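Local atomic coordinates of hydroxylase (Rhodococcus sp., PDB entry 2OR0), a protein that is a putative flavin-dependent hydroxylase of the acyl-CoA dehydrogenase family, probably binding FAD and inserting one atom of molecular oxygen into its substrate. Residues Ser301-Leu312 against Thr340-Ala351. Residues are numbered along the deposited sequence; the frame is centred on the assembly and turned at random.
Sequences SAAEINASRVSL and TQIAAAWRAVRA
S308 and A344 mark the tight centre of this antiparallel helix pair, a worked example of how serine and alanine let two helices approach closely: the axes of these segments come within 8.1 Å at a crossing angle of -160°. S308 OG, lying beside its own backbone N (chi1 -65°), donates to A344 O at 2.8 Å, in the carbonyl plane and on a lone pair, although that oxygen already accepts from A348 N. At the far end S301 OG donates to A351 O at 3.0 Å, tilted from the carbonyl plane. There the A351 methyl packs against I305 CG1 (3.7 Å) and E304 CB.

The other flank is looser and faces solvent. R347 leaves its helix extended, then bends at chi3 (-53°), setting CD against E304 O and bringing NH1 to S308 OG at 3.3 Å in a bent bond, the hydroxyl oxygen lying out of the guanidinium plane. The E304 and R347 side chains cross at about a right angle, but E304 OE1 stays 4.6 Å from R347 NE, beyond a salt bridge; a water that donates to R347 O also donates, weakly, to E304 OE1. An alanine in place of R347 would probably deprive S308 OG of its donor and uncover E304 O.

L312 CD1 lies alongside Q341 CG, while the Q341 amide turns away to T259 and V385. Helix 78-91 meets L312; helices 250-277 and 370-381 place the pair in the C-terminal helical bundle.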
loop_
_atom_site.group_PDB
_atom_site.type_symbol
_atom_site.label_atom_id
_atom_site.label_comp_id
_atom_site.label_asym_id
_atom_site.label_seq_id
_atom_site.Cartn_x
_atom_site.Cartn_y
_atom_site.Cartn_z
ATOM N N SER A 301 -23.741 -3.741 -2.630
ATOM C CA SER A 301 -22.307 -3.885 -2.384
ATOM C C SER A 301 -21.457 -3.186 -3.424
ATOM O O SER A 301 -20.471 -2.532 -3.060
ATOM C CB SER A 301 -21.902 -5.371 -2.297
ATOM O OG SER A 301 -22.429 -5.927 -1.099
ATOM N N ALA A 302 -21.835 -3.320 -4.705
ATOM C CA ALA A 302 -21.148 -2.600 -5.788
ATOM C C ALA A 302 -21.184 -1.095 -5.580
ATOM O O ALA A 302 -20.217 -0.425 -5.914
ATOM C CB ALA A 302 -21.745 -2.954 -7.163
ATOM N N ALA A 303 -22.300 -0.565 -5.051
ATOM C CA ALA A 303 -22.410 0.878 -4.806
ATOM C C ALA A 303 -21.411 1.350 -3.706
ATOM O O ALA A 303 -20.724 2.391 -3.837
ATOM C CB ALA A 303 -23.841 1.264 -4.473
ATOM N N GLU A 304 -21.308 0.565 -2.646
ATOM C CA GLU A 304 -20.371 0.845 -1.549
ATOM C C GLU A 304 -18.922 0.800 -1.987
ATOM O O GLU A 304 -18.153 1.672 -1.626
ATOM C CB GLU A 304 -20.576 -0.135 -0.380
ATOM C CG GLU A 304 -21.947 -0.092 0.197
ATOM C CD GLU A 304 -22.285 1.270 0.782
ATOM O OE1 GLU A 304 -21.795 1.555 1.892
ATOM O OE2 GLU A 304 -23.064 2.037 0.159
ATOM N N ILE A 305 -18.548 -0.231 -2.730
ATOM C CA ILE A 305 -17.191 -0.371 -3.235
ATOM C C ILE A 305 -16.852 0.804 -4.168
ATOM O O ILE A 305 -15.744 1.366 -4.113
ATOM C CB ILE A 305 -17.021 -1.739 -3.969
ATOM C CG1 ILE A 305 -17.116 -2.927 -2.955
ATOM C CG2 ILE A 305 -15.722 -1.771 -4.790
ATOM C CD1 ILE A 305 -17.219 -4.314 -3.625
ATOM N N ASN A 306 -17.794 1.191 -5.037
ATOM C CA ASN A 306 -17.549 2.375 -5.896
ATOM C C ASN A 306 -17.376 3.626 -5.051
ATOM O O ASN A 306 -16.480 4.407 -5.324
ATOM C CB ASN A 306 -18.659 2.622 -6.929
ATOM C CG ASN A 306 -18.480 3.960 -7.641
ATOM O OD1 ASN A 306 -19.043 4.981 -7.232
ATOM N ND2 ASN A 306 -17.637 3.973 -8.636
ATOM N N ALA A 307 -18.222 3.814 -4.028
ATOM C CA ALA A 307 -18.087 4.972 -3.147
ATOM C C ALA A 307 -16.682 5.075 -2.528
ATOM O O ALA A 307 -16.170 6.192 -2.326
ATOM C CB ALA A 307 -19.146 5.013 -2.076
ATOM N N SER A 308 -16.060 3.923 -2.270
ATOM C CA SER A 308 -14.702 3.906 -1.684
ATOM C C SER A 308 -13.656 4.330 -2.693
ATOM O O SER A 308 -12.779 5.160 -2.374
ATOM C CB SER A 308 -14.354 2.522 -1.134
ATOM O OG SER A 308 -15.203 2.191 -0.036
ATOM N N ARG A 309 -13.726 3.742 -3.889
ATOM C CA ARG A 309 -12.816 4.078 -4.988
ATOM C C ARG A 309 -12.820 5.601 -5.248
ATOM O O ARG A 309 -11.756 6.231 -5.228
ATOM C CB ARG A 309 -13.187 3.314 -6.265
ATOM C CG ARG A 309 -12.517 3.874 -7.559
ATOM C CD ARG A 309 -13.074 3.178 -8.821
ATOM N NE ARG A 309 -12.384 1.906 -9.108
ATOM C CZ ARG A 309 -11.361 1.777 -9.945
ATOM N NH1 ARG A 309 -10.914 2.838 -10.614
ATOM N NH2 ARG A 309 -10.800 0.588 -10.129
ATOM N N VAL A 310 -14.003 6.187 -5.426
ATOM C CA VAL A 310 -14.111 7.603 -5.805
ATOM C C VAL A 310 -13.683 8.512 -4.680
ATOM O O VAL A 310 -12.986 9.497 -4.924
ATOM C CB VAL A 310 -15.529 8.019 -6.358
ATOM C CG1 VAL A 310 -15.969 7.075 -7.504
ATOM C CG2 VAL A 310 -16.552 8.027 -5.275
ATOM N N SER A 311 -14.074 8.163 -3.453
ATOM C CA SER A 311 -13.710 8.943 -2.272
ATOM C C SER A 311 -12.220 9.049 -2.040
ATOM O O SER A 311 -11.713 10.122 -1.758
ATOM C CB SER A 311 -14.343 8.335 -1.029
ATOM O OG SER A 311 -15.711 8.611 -1.082
ATOM N N LEU A 312 -11.544 7.915 -2.099
ATOM C CA LEU A 312 -10.095 7.849 -1.876
ATOM C C LEU A 312 -9.345 8.722 -2.895
ATOM O O LEU A 312 -8.423 9.493 -2.559
ATOM C CB LEU A 312 -9.601 6.385 -1.998
ATOM C CG LEU A 312 -8.089 6.179 -1.765
ATOM C CD1 LEU A 312 -7.614 6.423 -0.331
ATOM C CD2 LEU A 312 -7.636 4.803 -2.234
ATOM N N THR A 340 -11.225 9.822 5.461
ATOM C CA THR A 340 -11.848 9.325 4.228
ATOM C C THR A 340 -11.198 8.051 3.741
ATOM O O THR A 340 -11.868 7.112 3.345
ATOM C CB THR A 340 -11.800 10.437 3.143
ATOM O OG1 THR A 340 -12.799 11.386 3.483
ATOM C CG2 THR A 340 -12.078 9.905 1.731
ATOM N N GLN A 341 -9.879 8.006 3.811
ATOM C CA GLN A 341 -9.111 6.893 3.329
ATOM C C GLN A 341 -9.359 5.640 4.193
ATOM O O GLN A 341 -9.547 4.525 3.668
ATOM C CB GLN A 341 -7.624 7.305 3.327
ATOM C CG GLN A 341 -6.618 6.167 3.129
ATOM C CD GLN A 341 -6.068 5.706 4.487
ATOM O OE1 GLN A 341 -5.649 6.533 5.302
ATOM N NE2 GLN A 341 -6.073 4.398 4.728
ATOM N N ILE A 342 -9.351 5.825 5.511
ATOM C CA ILE A 342 -9.626 4.731 6.426
ATOM C C ILE A 342 -11.051 4.204 6.169
ATOM O O ILE A 342 -11.232 3.013 5.986
ATOM C CB ILE A 342 -9.509 5.196 7.888
ATOM C CG1 ILE A 342 -8.056 5.420 8.279
ATOM C CG2 ILE A 342 -10.180 4.177 8.843
ATOM C CD1 ILE A 342 -7.909 6.343 9.494
ATOM N N ALA A 343 -12.043 5.099 6.176
ATOM C CA ALA A 343 -13.459 4.754 5.868
ATOM C C ALA A 343 -13.621 4.027 4.540
ATOM O O ALA A 343 -14.478 3.122 4.422
ATOM C CB ALA A 343 -14.317 6.016 5.867
ATOM N N ALA A 344 -12.831 4.421 3.536
ATOM C CA ALA A 344 -12.885 3.768 2.235
ATOM C C ALA A 344 -12.494 2.273 2.317
ATOM O O ALA A 344 -13.143 1.436 1.687
ATOM C CB ALA A 344 -12.000 4.480 1.218
ATOM N N ALA A 345 -11.425 1.950 3.058
ATOM C CA ALA A 345 -11.043 0.537 3.253
ATOM C C ALA A 345 -12.173 -0.256 3.938
ATOM O O ALA A 345 -12.555 -1.329 3.471
ATOM C CB ALA A 345 -9.736 0.417 4.056
ATOM N N TRP A 346 -12.717 0.291 5.017
ATOM C CA TRP A 346 -13.713 -0.407 5.796
ATOM C C TRP A 346 -15.023 -0.659 5.000
ATOM O O TRP A 346 -15.593 -1.757 5.058
ATOM C CB TRP A 346 -14.023 0.354 7.087
ATOM C CG TRP A 346 -12.952 0.138 8.174
ATOM C CD1 TRP A 346 -11.667 0.687 8.220
ATOM C CD2 TRP A 346 -13.073 -0.686 9.349
ATOM N NE1 TRP A 346 -11.020 0.271 9.383
ATOM C CE2 TRP A 346 -11.848 -0.583 10.070
ATOM C CE3 TRP A 346 -14.107 -1.483 9.872
ATOM C CZ2 TRP A 346 -11.637 -1.247 11.280
ATOM C CZ3 TRP A 346 -13.889 -2.161 11.089
ATOM C CH2 TRP A 346 -12.662 -2.031 11.770
ATOM N N ARG A 347 -15.471 0.372 4.279
ATOM C CA ARG A 347 -16.681 0.319 3.458
ATOM C C ARG A 347 -16.584 -0.810 2.428
ATOM O O ARG A 347 -17.517 -1.579 2.259
ATOM C CB ARG A 347 -16.925 1.690 2.765
ATOM C CG ARG A 347 -18.323 1.837 2.097
ATOM C CD ARG A 347 -18.487 3.231 1.439
ATOM N NE ARG A 347 -18.194 4.317 2.387
ATOM C CZ ARG A 347 -17.108 5.094 2.359
ATOM N NH1 ARG A 347 -16.186 4.957 1.412
ATOM N NH2 ARG A 347 -16.950 6.018 3.277
ATOM N N ALA A 348 -15.443 -0.893 1.767
ATOM C CA ALA A 348 -15.207 -1.837 0.685
ATOM C C ALA A 348 -15.132 -3.251 1.240
ATOM O O ALA A 348 -15.751 -4.174 0.702
ATOM C CB ALA A 348 -13.930 -1.471 -0.025
ATOM N N VAL A 349 -14.425 -3.426 2.353
ATOM C CA VAL A 349 -14.368 -4.760 2.968
ATOM C C VAL A 349 -15.735 -5.252 3.459
ATOM O O VAL A 349 -16.097 -6.409 3.200
ATOM C CB VAL A 349 -13.285 -4.884 4.057
ATOM C CG1 VAL A 349 -13.318 -6.294 4.658
ATOM C CG2 VAL A 349 -11.900 -4.592 3.446
ATOM N N ARG A 350 -16.485 -4.392 4.149
ATOM C CA ARG A 350 -17.818 -4.777 4.580
ATOM C C ARG A 350 -18.724 -5.190 3.401
ATOM O O ARG A 350 -19.536 -6.116 3.536
ATOM C CB ARG A 350 -18.514 -3.668 5.364
ATOM C CG ARG A 350 -18.016 -3.517 6.826
ATOM C CD ARG A 350 -18.980 -2.635 7.646
ATOM N NE ARG A 350 -18.445 -2.366 8.985
ATOM C CZ ARG A 350 -17.856 -1.227 9.342
ATOM N NH1 ARG A 350 -17.735 -0.235 8.452
ATOM N NH2 ARG A 350 -17.387 -1.073 10.592
ATOM N N ALA A 351 -18.598 -4.494 2.278
ATOM C CA ALA A 351 -19.373 -4.785 1.060
ATOM C C ALA A 351 -18.987 -6.139 0.456
ATOM O O ALA A 351 -19.856 -6.914 -0.021
ATOM C CB ALA A 351 -19.151 -3.669 0.037
HETATM O O HOH W 1 -20.145 -1.230 3.040
#